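Glycoside Hydrolase (Bacteroides uniformis, PDB 5T99) is a family 2 glycoside hydrolase that holds d-galacto-isofagomine in its active-site pocket and probably cleaves galactosides during agarose breakdown. Local coordinates at residues T206-T211 with G243-T248; N214-I219 with N237-A242; G319-A324 with H761-G766; P611-L616 with L688-Y693; Y630-C635 with K674-W679. All blocks are in the same frame, centred on the assembly; numbering follows the deposited sequence.

How the contacts relate
Along the chain, contact 2 falls between the two segments of contact 1; contact 3 opens next, at 319, and closes last, at 766; contacts 4 and 5 form between its two segments, contact 5 within the span of contact 4. Contacts 1 and 2, with centres about 7 Å apart, lie in two sheets of one beta-sandwich domain. Contact 5 pairs two strands of the sheet 613-616/626-633/677-682, and contact 4 packs that sheet on the one holding 687-693. Their centres, about 9 Å apart, lie about 62 to 67 Å from those of contacts 1 and 2. Contact 3 joins the TIM barrel to the C-terminal domain. Beta domains thus flank a central barrel.

Contact 1: T206-T211 with G243-T248; sequences TVKNAT and GEQGKT
V207 and G246 form a hydrogen-bonded antiparallel pair where strands 198-209 and 245-255 run side by side in a three-stranded sheet of the beta-sandwich domain of this family 2 hydrolase. V207 N to G246 O and G246 N to V207 O both measure 3.0 Å and are nearly straight. Past this pair, N209 N donates to E244 O at 2.9 Å, while G243 N makes a weaker, bent bond back to N209 O. On the face of T206, K208 and Q245, the T206 methyl CG2 presses on Q245 CD at 3.4 Å. K208 curls at chi2 (72°) and chi4, laying CD across Q245 CB and bringing NZ to within 3.0 Å of G243 O in a weak bond. N209 closes an Asx turn: its OD1 receives T211 OG1 in the carbonyl plane, on a lone pair, and also T211 N, tilted from that plane. ND2 of the same amide donates to V240 O and G213 O. With both ends of the amide engaged, the flip and rotation of N209 are fixed, and the strand end is held by main-chain and amide bonds, with the lysine adding a weaker tie.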
# COMPACT_ATOMS: atom_id res chain seq x y z
N THR A 206 20.72 -17.53 10.65
CA THR A 206 21.66 -16.77 11.46
C THR A 206 21.34 -17.07 12.93
O THR A 206 20.19 -17.00 13.35
CB THR A 206 21.51 -15.24 11.21
OG1 THR A 206 21.68 -14.96 9.81
CG2 THR A 206 22.53 -14.44 12.02
N VAL A 207 22.37 -17.41 13.69
CA VAL A 207 22.20 -17.71 15.12
C VAL A 207 23.19 -16.88 15.92
O VAL A 207 24.38 -16.82 15.58
CB VAL A 207 22.39 -19.21 15.42
CG1 VAL A 207 22.21 -19.48 16.91
CG2 VAL A 207 21.43 -20.06 14.60
N LYS A 208 22.69 -16.26 16.99
CA LYS A 208 23.49 -15.47 17.91
C LYS A 208 23.71 -16.28 19.19
O LYS A 208 22.76 -16.85 19.73
CB LYS A 208 22.77 -14.16 18.23
CG LYS A 208 23.56 -13.16 19.06
CD LYS A 208 24.68 -12.51 18.25
CE LYS A 208 25.43 -11.45 19.05
NZ LYS A 208 26.16 -12.06 20.20
N ASN A 209 24.96 -16.31 19.65
CA ASN A 209 25.34 -16.99 20.90
C ASN A 209 25.70 -15.94 21.95
O ASN A 209 26.84 -15.47 22.02
CB ASN A 209 26.53 -17.94 20.65
CG ASN A 209 26.92 -18.73 21.89
OD1 ASN A 209 26.33 -18.57 22.96
ND2 ASN A 209 27.92 -19.60 21.75
N ALA A 210 24.72 -15.58 22.77
CA ALA A 210 24.92 -14.62 23.86
C ALA A 210 25.37 -15.27 25.18
O ALA A 210 25.40 -14.59 26.19
CB ALA A 210 23.64 -13.80 24.09
N THR A 211 25.71 -16.58 25.18
CA THR A 211 26.30 -17.21 26.38
C THR A 211 27.79 -16.88 26.47
O THR A 211 28.33 -16.20 25.58
CB THR A 211 26.12 -18.76 26.43
OG1 THR A 211 27.04 -19.41 25.53
CG2 THR A 211 24.68 -19.19 26.12
N GLY A 243 29.61 -14.95 22.39
CA GLY A 243 29.49 -13.55 22.03
C GLY A 243 29.33 -13.26 20.55
O GLY A 243 29.13 -12.10 20.18
N GLU A 244 29.38 -14.30 19.71
CA GLU A 244 29.45 -14.14 18.25
C GLU A 244 28.16 -14.59 17.59
O GLU A 244 27.25 -15.11 18.25
CB GLU A 244 30.63 -14.95 17.65
CG GLU A 244 32.01 -14.62 18.22
CD GLU A 244 32.67 -13.42 17.56
OE1 GLU A 244 31.97 -12.43 17.22
OE2 GLU A 244 33.91 -13.49 17.38
N GLN A 245 28.10 -14.38 16.28
CA GLN A 245 26.96 -14.71 15.43
C GLN A 245 27.50 -15.51 14.25
O GLN A 245 28.53 -15.16 13.69
CB GLN A 245 26.36 -13.41 14.94
CG GLN A 245 25.04 -13.50 14.22
CD GLN A 245 24.72 -12.21 13.48
OE1 GLN A 245 25.32 -11.91 12.44
NE2 GLN A 245 23.77 -11.44 14.01
N GLY A 246 26.81 -16.59 13.90
CA GLY A 246 27.22 -17.44 12.77
C GLY A 246 26.07 -17.67 11.81
O GLY A 246 24.91 -17.50 12.18
N LYS A 247 26.41 -18.06 10.58
CA LYS A 247 25.43 -18.34 9.52
C LYS A 247 25.66 -19.70 8.90
O LYS A 247 26.79 -20.15 8.78
CB LYS A 247 25.50 -17.30 8.41
CG LYS A 247 25.05 -15.91 8.81
CD LYS A 247 25.45 -14.89 7.76
CE LYS A 247 24.80 -13.56 8.05
NZ LYS A 247 25.32 -12.49 7.15
N THR A 248 24.57 -20.33 8.47
CA THR A 248 24.63 -21.63 7.84
C THR A 248 23.57 -21.70 6.76
O THR A 248 22.53 -21.06 6.87
CB THR A 248 24.45 -22.77 8.87
OG1 THR A 248 24.46 -24.04 8.20
CG2 THR A 248 23.15 -22.61 9.67

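Contact 2: N214-I219 with N237-A242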
# COMPACT_ATOMS: atom_id res chain seq x y z
N ASN A 214 31.36 -21.40 23.87
CA ASN A 214 31.27 -21.87 22.48
C ASN A 214 30.26 -23.00 22.39
O ASN A 214 30.20 -23.83 23.29
CB ASN A 214 32.63 -22.38 21.99
CG ASN A 214 33.68 -21.27 21.84
OD1 ASN A 214 33.43 -20.10 22.13
ND2 ASN A 214 34.86 -21.64 21.38
N GLY A 215 29.47 -23.04 21.32
CA GLY A 215 28.49 -24.10 21.12
C GLY A 215 28.32 -24.54 19.67
O GLY A 215 28.63 -23.79 18.73
N LYS A 216 27.84 -25.78 19.51
CA LYS A 216 27.32 -26.30 18.26
C LYS A 216 25.83 -26.52 18.46
O LYS A 216 25.42 -27.22 19.39
CB LYS A 216 28.02 -27.62 17.87
CG LYS A 216 27.49 -28.24 16.57
CD LYS A 216 28.57 -28.91 15.71
CE LYS A 216 28.77 -30.39 16.02
NZ LYS A 216 27.73 -31.26 15.38
N PHE A 217 25.01 -25.92 17.60
CA PHE A 217 23.55 -25.90 17.79
C PHE A 217 22.85 -26.53 16.61
O PHE A 217 23.25 -26.32 15.46
CB PHE A 217 23.08 -24.46 18.00
CG PHE A 217 23.86 -23.72 19.05
CD1 PHE A 217 23.71 -24.03 20.39
CD2 PHE A 217 24.76 -22.72 18.69
CE1 PHE A 217 24.43 -23.35 21.36
CE2 PHE A 217 25.49 -22.04 19.66
CZ PHE A 217 25.32 -22.36 21.00
N ASN A 218 21.82 -27.32 16.89
CA ASN A 218 21.03 -27.96 15.83
C ASN A 218 19.87 -27.07 15.41
O ASN A 218 19.32 -26.33 16.22
CB ASN A 218 20.53 -29.35 16.28
CG ASN A 218 21.65 -30.39 16.31
OD1 ASN A 218 22.63 -30.29 15.58
ND2 ASN A 218 21.49 -31.39 17.16
N ILE A 219 19.52 -27.16 14.14
CA ILE A 219 18.46 -26.35 13.55
C ILE A 219 17.48 -27.30 12.89
O ILE A 219 17.89 -28.15 12.11
CB ILE A 219 19.01 -25.39 12.47
CG1 ILE A 219 20.07 -24.46 13.06
CG2 ILE A 219 17.89 -24.57 11.84
CD1 ILE A 219 20.99 -23.85 12.03
N ASN A 237 22.92 -27.35 11.09
CA ASN A 237 23.54 -26.96 12.34
C ASN A 237 24.58 -25.88 12.12
O ASN A 237 25.02 -25.64 10.99
CB ASN A 237 24.20 -28.17 13.02
CG ASN A 237 25.19 -28.88 12.12
OD1 ASN A 237 26.31 -28.41 11.93
ND2 ASN A 237 24.77 -29.99 11.54
N VAL A 238 24.98 -25.24 13.22
CA VAL A 238 25.96 -24.18 13.16
C VAL A 238 26.79 -24.10 14.44
O VAL A 238 26.25 -24.22 15.54
CB VAL A 238 25.27 -22.84 12.83
CG1 VAL A 238 24.34 -22.41 13.96
CG2 VAL A 238 26.29 -21.76 12.50
N GLU A 239 28.11 -23.96 14.28
CA GLU A 239 29.02 -23.63 15.39
C GLU A 239 29.14 -22.12 15.51
O GLU A 239 29.48 -21.44 14.54
CB GLU A 239 30.42 -24.20 15.16
CG GLU A 239 30.55 -25.71 15.38
CD GLU A 239 31.92 -26.11 15.92
OE1 GLU A 239 32.68 -26.77 15.18
OE2 GLU A 239 32.23 -25.74 17.08
N VAL A 240 28.88 -21.60 16.70
CA VAL A 240 29.00 -20.19 16.98
C VAL A 240 29.76 -20.03 18.29
O VAL A 240 29.37 -20.60 19.31
CB VAL A 240 27.61 -19.52 17.12
CG1 VAL A 240 27.74 -18.01 17.09
CG2 VAL A 240 26.66 -20.01 16.02
N ALA A 241 30.84 -19.25 18.25
CA ALA A 241 31.61 -18.94 19.46
C ALA A 241 30.86 -17.98 20.37
O ALA A 241 29.92 -17.29 19.94
CB ALA A 241 32.97 -18.36 19.10
N ALA A 242 31.29 -17.94 21.63
CA ALA A 242 30.67 -17.09 22.65
C ALA A 242 30.74 -15.64 22.24
O ALA A 242 31.78 -15.17 21.77
CB ALA A 242 31.37 -17.27 23.99
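N214 receives A242 N on its side-chain oxygen OD1 at 3.1 Å, extending the pairing of the hairpin 215-224/230-240 beyond its last backbone bond. The N214 side chain stands beside its own backbone N (chi1 -68°), which brings OD1 beside A241, with A241 CB only 3.5 Å from it; A242 N comes in tilted from the amide plane. Between the strands, G215 with V240 and F217 with V238 are hydrogen-bonded pairs, the shortest link being F217 N to V238 O at 2.9 Å. F217, with CG anti to the carbonyl carbon (chi1 -50°), folds its ring back along its own strand, so that the carbonyl carbon of G215 lies 3.8 Å above one face near the rim. Glycine leaves this space to the ring, whose CE2 meets V240 CB at 4.2 Å, the two side chains crossing at about a right angle. Further along this apolar face, I219 CD1 touches V238 CG1 at 4.1 Å. On the other face the aliphatic parts of K216 and E239 pack, CD against CG, while K216 NZ and E239 OE1 stay 6.7 Å apart. N218 OD1 rests near N237 CB, the two amide planes turned 64° from one another. Apolar contacts thus fill the buried face; on the solvent-facing one, the lysine and glutamate may attract one another weakly, but their charged atoms are not in contact.

Contact 3: G319-A324 with H761-G766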
# COMPACT_ATOMS: atom_id res chain seq x y z
N GLY A 319 -6.30 7.32 3.86
CA GLY A 319 -7.29 8.39 3.87
C GLY A 319 -7.83 8.67 5.27
O GLY A 319 -7.05 8.95 6.16
N PRO A 320 -9.17 8.54 5.48
CA PRO A 320 -9.76 8.76 6.81
C PRO A 320 -9.13 7.98 7.95
O PRO A 320 -9.19 8.42 9.10
CB PRO A 320 -11.22 8.32 6.64
CG PRO A 320 -11.50 8.47 5.19
CD PRO A 320 -10.21 8.17 4.49
N MET A 321 -8.55 6.81 7.64
CA MET A 321 -7.84 6.01 8.64
C MET A 321 -6.43 6.50 8.94
O MET A 321 -5.78 5.97 9.84
CB MET A 321 -7.79 4.54 8.21
CG MET A 321 -9.15 3.86 8.07
SD MET A 321 -10.10 3.76 9.61
CE MET A 321 -8.97 2.88 10.70
N GLY A 322 -5.94 7.51 8.22
CA GLY A 322 -4.59 8.00 8.44
C GLY A 322 -3.52 6.97 8.12
O GLY A 322 -3.75 6.04 7.33
N ALA A 323 -2.36 7.12 8.76
CA ALA A 323 -1.18 6.27 8.50
C ALA A 323 -1.00 5.09 9.45
O ALA A 323 -0.18 4.22 9.17
CB ALA A 323 0.08 7.13 8.49
N ALA A 324 -1.72 5.05 10.57
CA ALA A 324 -1.61 3.89 11.47
C ALA A 324 -1.93 2.59 10.71
O ALA A 324 -2.93 2.54 9.98
CB ALA A 324 -2.53 4.04 12.68
N HIS A 761 -17.88 0.65 17.60
CA HIS A 761 -17.86 2.09 17.70
C HIS A 761 -17.58 2.80 16.39
O HIS A 761 -17.05 2.22 15.44
CB HIS A 761 -16.83 2.53 18.75
CG HIS A 761 -15.43 2.11 18.42
ND1 HIS A 761 -14.90 0.90 18.79
CD2 HIS A 761 -14.45 2.76 17.75
CE1 HIS A 761 -13.65 0.81 18.36
NE2 HIS A 761 -13.36 1.93 17.72
N PHE A 762 -17.93 4.08 16.37
CA PHE A 762 -17.57 4.97 15.28
C PHE A 762 -16.04 5.03 15.15
O PHE A 762 -15.36 5.22 16.16
CB PHE A 762 -18.12 6.37 15.51
CG PHE A 762 -17.64 7.35 14.50
CD1 PHE A 762 -18.17 7.35 13.22
CD2 PHE A 762 -16.59 8.22 14.79
CE1 PHE A 762 -17.71 8.22 12.26
CE2 PHE A 762 -16.12 9.10 13.83
CZ PHE A 762 -16.67 9.10 12.56
N ARG A 763 -15.52 4.90 13.93
CA ARG A 763 -14.07 5.03 13.70
C ARG A 763 -13.71 6.21 12.84
O ARG A 763 -12.86 7.02 13.23
CB ARG A 763 -13.47 3.74 13.11
CG ARG A 763 -11.96 3.77 12.91
CD ARG A 763 -11.17 4.20 14.15
NE ARG A 763 -9.75 4.32 13.84
CZ ARG A 763 -9.20 5.36 13.20
NH1 ARG A 763 -9.93 6.41 12.79
NH2 ARG A 763 -7.88 5.36 12.96
N ALA A 764 -14.31 6.31 11.65
CA ALA A 764 -14.01 7.43 10.75
C ALA A 764 -15.04 7.64 9.65
O ALA A 764 -15.89 6.78 9.41
CB ALA A 764 -12.62 7.26 10.13
N VAL A 765 -14.94 8.79 8.98
CA VAL A 765 -15.76 9.12 7.82
C VAL A 765 -14.95 9.75 6.70
O VAL A 765 -13.91 10.33 6.95
CB VAL A 765 -16.88 10.13 8.18
CG1 VAL A 765 -18.04 9.43 8.88
CG2 VAL A 765 -16.34 11.28 9.02
N GLY A 766 -15.45 9.64 5.48
CA GLY A 766 -14.83 10.29 4.33
C GLY A 766 -15.83 10.52 3.22
O GLY A 766 -16.97 10.04 3.29
O HOH W 1 -8.09 8.09 11.53
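P320 leads the approach of a barrel loop, the one between strand 305-313 and helix 327-339, to an outer strand of the C-terminal domain. Its ring lies against the backbone of that strand, with CB 3.4 Å from V765 O and CG 3.9 Å from the CA of G766. As a glycine, G766 carries no side chain into this space, and the pyrrolidine can settle directly on the main chain. The same P320 CB also meets A764 CB at 3.9 Å. The P320 carbonyl is bonded to a water that donates to it at 2.7 Å and in turn accepts from R763 NH1 at 2.8 Å, a one-water bridge in place of any direct hydrogen bond across the contact. The water lies at the edge of the guanidinium, in its plane. M321 comes next, in the short 3-10 turn closed by G322 N bonding to G319 O. Bends at chi2 (-63°) and chi3 (-57°) curl its chain so that CE sits 3.3 Å above one face of the R763 guanidinium, offset toward the rim, while SD lies near R763 CG and touches A764 CB at 4.3 Å. I791, L730 and Y732 continue the wall around this methionine. R763 and A764 both face I791 of the neighbouring strand, the signature of a classic beta bulge; here the bulged edge strand meets a beta-alpha loop of a TIM barrel, an interface between the barrel and the C-terminal beta domain.

Contact 4: P611-L616 with L688-Y693; sequences PMVHIL and LTVKAY
V613 and V690 meet tip to tip in the core of a beta sandwich, where strand 613-616 of one sheet lies over strand 688-693 of the other. The two strands run roughly antiparallel, at 149°, with 7.7 Å between their axes at the closest approach, too wide for backbone pairing but close for facing sheets, in keeping with the small A692 and valines between them; no hydrogen bond joins them. Every second residue points inward, V613 and I615 from one side, L688, V690 and A692 from the other. The two branched tips abut: V613 CG2 comes 3.8 Å from V690 CG2 and 3.9 Å from V690 CG1. V690 CG1, placed between its own backbone N and carbonyl carbon (chi1 60°), fills the hollow between V613 CG2 and the base of I615, reaching I615 CB at 4.0 Å. Toward the other end the small A692 leaves a dip in its strand, and V613 lowers its whole CB branch point into it, CB to CB 3.8 Å. V631 lies beside V613 and V690, and A701, L640 and I705 add further apolar surface from neighbouring strands, so the bumps on either strand are met on several sides. The outward residues serve other partners: H614 stacks on Y601 and bonds to D598, while K691 makes a cation-pi contact with F641. At the far end I615 reaches beyond V690: its chain is stretched out (chi1 -177°), and its CD1 lies across the isobutyl group of L688, 3.9 Å from CD2 and 4.0 Å from CG.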
# COMPACT_ATOMS: atom_id res chain seq x y z
N PRO A 611 -16.70 -9.45 -18.91
CA PRO A 611 -17.39 -8.40 -19.67
C PRO A 611 -17.95 -7.29 -18.79
O PRO A 611 -18.53 -7.56 -17.75
CB PRO A 611 -18.51 -9.17 -20.37
CG PRO A 611 -17.96 -10.55 -20.54
CD PRO A 611 -17.19 -10.80 -19.28
N MET A 612 -17.72 -6.05 -19.18
CA MET A 612 -18.25 -4.91 -18.43
C MET A 612 -18.55 -3.75 -19.37
O MET A 612 -18.19 -3.74 -20.57
CB MET A 612 -17.29 -4.48 -17.30
CG MET A 612 -15.86 -4.11 -17.74
SD MET A 612 -15.62 -2.54 -18.64
CE MET A 612 -16.16 -1.35 -17.41
N VAL A 613 -19.24 -2.78 -18.80
CA VAL A 613 -19.58 -1.58 -19.51
C VAL A 613 -19.85 -0.54 -18.43
O VAL A 613 -20.36 -0.87 -17.35
CB VAL A 613 -20.79 -1.80 -20.46
CG1 VAL A 613 -22.07 -2.05 -19.68
CG2 VAL A 613 -20.95 -0.63 -21.42
N HIS A 614 -19.45 0.69 -18.70
CA HIS A 614 -19.65 1.79 -17.77
C HIS A 614 -19.91 3.05 -18.57
O HIS A 614 -19.33 3.25 -19.64
CB HIS A 614 -18.43 1.95 -16.86
CG HIS A 614 -18.44 3.19 -16.03
ND1 HIS A 614 -19.00 3.25 -14.77
CD2 HIS A 614 -17.92 4.42 -16.26
CE1 HIS A 614 -18.85 4.46 -14.27
NE2 HIS A 614 -18.19 5.19 -15.15
N ILE A 615 -20.79 3.89 -18.03
CA ILE A 615 -21.29 5.06 -18.74
C ILE A 615 -21.06 6.30 -17.86
O ILE A 615 -21.09 6.22 -16.62
CB ILE A 615 -22.78 4.88 -19.14
CG1 ILE A 615 -23.27 6.09 -19.94
CG2 ILE A 615 -23.67 4.66 -17.93
CD1 ILE A 615 -24.56 5.84 -20.69
N LEU A 616 -20.77 7.41 -18.54
CA LEU A 616 -20.64 8.70 -17.90
C LEU A 616 -21.05 9.79 -18.91
O LEU A 616 -20.92 9.57 -20.12
CB LEU A 616 -19.23 8.91 -17.30
CG LEU A 616 -17.85 8.83 -18.00
CD1 LEU A 616 -17.66 7.57 -18.82
CD2 LEU A 616 -17.52 10.07 -18.81
N LEU A 688 -31.09 6.72 -19.58
CA LEU A 688 -30.09 6.49 -20.60
C LEU A 688 -29.45 5.11 -20.36
O LEU A 688 -28.82 4.88 -19.32
CB LEU A 688 -29.04 7.60 -20.50
CG LEU A 688 -27.94 7.70 -21.55
CD1 LEU A 688 -28.55 7.89 -22.93
CD2 LEU A 688 -27.00 8.85 -21.21
N THR A 689 -29.63 4.20 -21.32
CA THR A 689 -29.19 2.82 -21.16
C THR A 689 -28.13 2.45 -22.20
O THR A 689 -28.28 2.75 -23.38
CB THR A 689 -30.39 1.85 -21.24
OG1 THR A 689 -31.31 2.15 -20.18
CG2 THR A 689 -29.95 0.40 -21.12
N VAL A 690 -27.06 1.79 -21.74
CA VAL A 690 -25.99 1.33 -22.62
C VAL A 690 -25.97 -0.19 -22.63
O VAL A 690 -26.07 -0.82 -21.58
CB VAL A 690 -24.59 1.89 -22.25
CG1 VAL A 690 -24.16 1.51 -20.83
CG2 VAL A 690 -23.56 1.43 -23.26
N LYS A 691 -25.84 -0.76 -23.82
CA LYS A 691 -25.78 -2.20 -24.00
C LYS A 691 -24.49 -2.54 -24.71
O LYS A 691 -24.21 -2.00 -25.78
CB LYS A 691 -26.97 -2.67 -24.82
CG LYS A 691 -28.29 -2.56 -24.07
CD LYS A 691 -29.45 -3.15 -24.86
CE LYS A 691 -30.77 -2.80 -24.19
NZ LYS A 691 -31.92 -3.34 -24.95
N ALA A 692 -23.71 -3.45 -24.12
CA ALA A 692 -22.44 -3.90 -24.67
C ALA A 692 -22.61 -5.29 -25.28
O ALA A 692 -23.19 -6.18 -24.64
CB ALA A 692 -21.37 -3.93 -23.59
N TYR A 693 -22.10 -5.46 -26.50
CA TYR A 693 -22.21 -6.71 -27.24
C TYR A 693 -20.84 -7.23 -27.68
O TYR A 693 -19.90 -6.46 -27.88
CB TYR A 693 -23.06 -6.52 -28.50
CG TYR A 693 -24.42 -5.88 -28.29
CD1 TYR A 693 -25.53 -6.66 -27.98
CD2 TYR A 693 -24.59 -4.51 -28.43
CE1 TYR A 693 -26.79 -6.08 -27.80
CE2 TYR A 693 -25.84 -3.93 -28.25
CZ TYR A 693 -26.93 -4.72 -27.94
OH TYR A 693 -28.18 -4.14 -27.76

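Contact 5: Y630-C635 with K674-W679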
# COMPACT_ATOMS: atom_id res chain seq x y z
N TYR A 630 -19.68 9.22 -22.75
CA TYR A 630 -18.56 8.30 -22.93
C TYR A 630 -18.93 6.94 -22.35
O TYR A 630 -19.60 6.86 -21.30
CB TYR A 630 -17.32 8.87 -22.24
CG TYR A 630 -16.61 10.02 -22.96
CD1 TYR A 630 -15.46 10.58 -22.42
CD2 TYR A 630 -17.06 10.53 -24.19
CE1 TYR A 630 -14.79 11.63 -23.05
CE2 TYR A 630 -16.39 11.56 -24.84
CZ TYR A 630 -15.26 12.11 -24.26
OH TYR A 630 -14.60 13.13 -24.89
N VAL A 631 -18.55 5.88 -23.05
CA VAL A 631 -18.74 4.52 -22.56
C VAL A 631 -17.40 3.80 -22.60
O VAL A 631 -16.71 3.83 -23.62
CB VAL A 631 -19.80 3.74 -23.37
CG1 VAL A 631 -19.77 2.24 -23.05
CG2 VAL A 631 -21.19 4.31 -23.11
N TYR A 632 -17.06 3.16 -21.48
CA TYR A 632 -15.87 2.31 -21.37
C TYR A 632 -16.31 0.84 -21.27
O TYR A 632 -17.09 0.49 -20.39
CB TYR A 632 -15.02 2.72 -20.16
CG TYR A 632 -14.67 4.20 -20.07
CD1 TYR A 632 -14.43 4.97 -21.21
CD2 TYR A 632 -14.56 4.83 -18.83
CE1 TYR A 632 -14.12 6.32 -21.12
CE2 TYR A 632 -14.24 6.18 -18.73
CZ TYR A 632 -14.02 6.92 -19.88
OH TYR A 632 -13.71 8.25 -19.79
N THR A 633 -15.83 0.01 -22.18
CA THR A 633 -16.18 -1.40 -22.20
C THR A 633 -15.00 -2.20 -22.73
O THR A 633 -14.17 -1.67 -23.47
CB THR A 633 -17.41 -1.68 -23.09
OG1 THR A 633 -17.78 -3.07 -23.02
CG2 THR A 633 -17.13 -1.34 -24.55
N ASN A 634 -14.94 -3.48 -22.34
CA ASN A 634 -14.01 -4.44 -22.93
C ASN A 634 -14.67 -5.29 -24.02
O ASN A 634 -14.04 -6.19 -24.57
CB ASN A 634 -13.35 -5.33 -21.86
CG ASN A 634 -14.35 -5.96 -20.90
OD1 ASN A 634 -15.57 -5.79 -21.04
ND2 ASN A 634 -13.83 -6.69 -19.91
N CYS A 635 -15.92 -5.00 -24.35
CA CYS A 635 -16.65 -5.71 -25.42
C CYS A 635 -16.41 -5.12 -26.81
O CYS A 635 -15.96 -3.99 -26.96
CB CYS A 635 -18.15 -5.72 -25.11
SG CYS A 635 -18.58 -6.45 -23.52
N LYS A 674 -8.91 4.94 -29.29
CA LYS A 674 -9.70 3.72 -29.46
C LYS A 674 -10.19 3.14 -28.13
O LYS A 674 -10.80 2.08 -28.13
CB LYS A 674 -8.92 2.66 -30.25
CG LYS A 674 -7.71 2.02 -29.57
CD LYS A 674 -7.14 0.94 -30.47
CE LYS A 674 -5.79 0.40 -30.02
NZ LYS A 674 -5.02 -0.23 -31.14
N TYR A 675 -9.95 3.82 -27.01
CA TYR A 675 -10.22 3.27 -25.69
C TYR A 675 -11.50 3.81 -25.05
O TYR A 675 -11.84 3.40 -23.94
CB TYR A 675 -9.00 3.53 -24.79
CG TYR A 675 -7.73 3.01 -25.41
CD1 TYR A 675 -7.43 1.64 -25.41
CD2 TYR A 675 -6.83 3.87 -26.05
CE1 TYR A 675 -6.28 1.16 -26.00
CE2 TYR A 675 -5.67 3.39 -26.64
CZ TYR A 675 -5.39 2.04 -26.62
OH TYR A 675 -4.24 1.57 -27.21
N ARG A 676 -12.19 4.72 -25.74
CA ARG A 676 -13.49 5.24 -25.33
C ARG A 676 -14.46 5.21 -26.51
O ARG A 676 -14.04 5.35 -27.66
CB ARG A 676 -13.37 6.68 -24.84
CG ARG A 676 -12.13 6.96 -24.02
CD ARG A 676 -12.16 8.35 -23.44
NE ARG A 676 -10.92 8.65 -22.75
CZ ARG A 676 -10.76 9.62 -21.85
NH1 ARG A 676 -11.78 10.39 -21.48
NH2 ARG A 676 -9.56 9.81 -21.30
N LEU A 677 -15.74 4.98 -26.21
CA LEU A 677 -16.84 5.07 -27.17
C LEU A 677 -17.64 6.30 -26.80
O LEU A 677 -17.83 6.56 -25.61
CB LEU A 677 -17.74 3.84 -27.11
CG LEU A 677 -17.12 2.47 -27.39
CD1 LEU A 677 -18.18 1.39 -27.22
CD2 LEU A 677 -16.52 2.40 -28.78
N SER A 678 -18.10 7.07 -27.78
CA SER A 678 -18.71 8.37 -27.49
C SER A 678 -19.93 8.72 -28.35
O SER A 678 -20.01 8.38 -29.53
CB SER A 678 -17.67 9.48 -27.60
OG SER A 678 -16.98 9.39 -28.83
N TRP A 679 -20.86 9.42 -27.71
CA TRP A 679 -22.06 9.95 -28.35
C TRP A 679 -22.20 11.41 -27.94
O TRP A 679 -21.79 11.78 -26.83
CB TRP A 679 -23.30 9.18 -27.86
CG TRP A 679 -23.43 7.77 -28.36
CD1 TRP A 679 -24.24 7.33 -29.37
CD2 TRP A 679 -22.78 6.60 -27.83
NE1 TRP A 679 -24.11 5.97 -29.52
CE2 TRP A 679 -23.23 5.50 -28.59
CE3 TRP A 679 -21.86 6.39 -26.80
CZ2 TRP A 679 -22.78 4.20 -28.35
CZ3 TRP A 679 -21.42 5.10 -26.56
CH2 TRP A 679 -21.88 4.01 -27.33
O HOH W 2 -13.09 1.29 -22.91
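V631 and L677 exchange two backbone hydrogen bonds, V631 N to L677 O at 2.7 Å and L677 N to V631 O at 3.0 Å, fixing the antiparallel pairing of strands 626-633 and 677-682. Beyond them the strands part, and a water takes over, accepting from T633 N and donating to Y675 O at 2.7 Å. T633 OG1 receives C635 N in an ST turn and also bonds to M612 O. The polar partners of the R676 guanidinium lie outside the two strands: NE forms a salt bridge with D535, while NH1 and NH2 bond to the carbonyls of Y523 and D524. Its shaft, extended from CG to NE, runs beside the Y632 ring and points the same way, with CG 3.6 Å from Y632 CE1 and CB at the ring edge, in its plane. Y632 OH stands 3.3 Å from R676 NH1, at too poor an angle for a bond. Y630 brings CE1 to the edge of the guanidinium, 3.6 Å from NH1, the ring and guanidinium planes standing 87° apart; on its other flank CD2 rests on S678 CB. On the opposite face V631 CG2 touches W679 CZ3 at 3.5 Å, the indole NH being tied to G648 O, and T633 CG2 meets L677 CD1. All three side-chain nitrogens of the arginine are bonded to Y523 and D524 of a loop and D535 of helix 534-543, between barrel strands 490-495 and 549-552. The guanidinium is thus held in its rotation beside Y630 and Y632, and D535 probably stabilises its positive charge, linking this sheet to the barrel side.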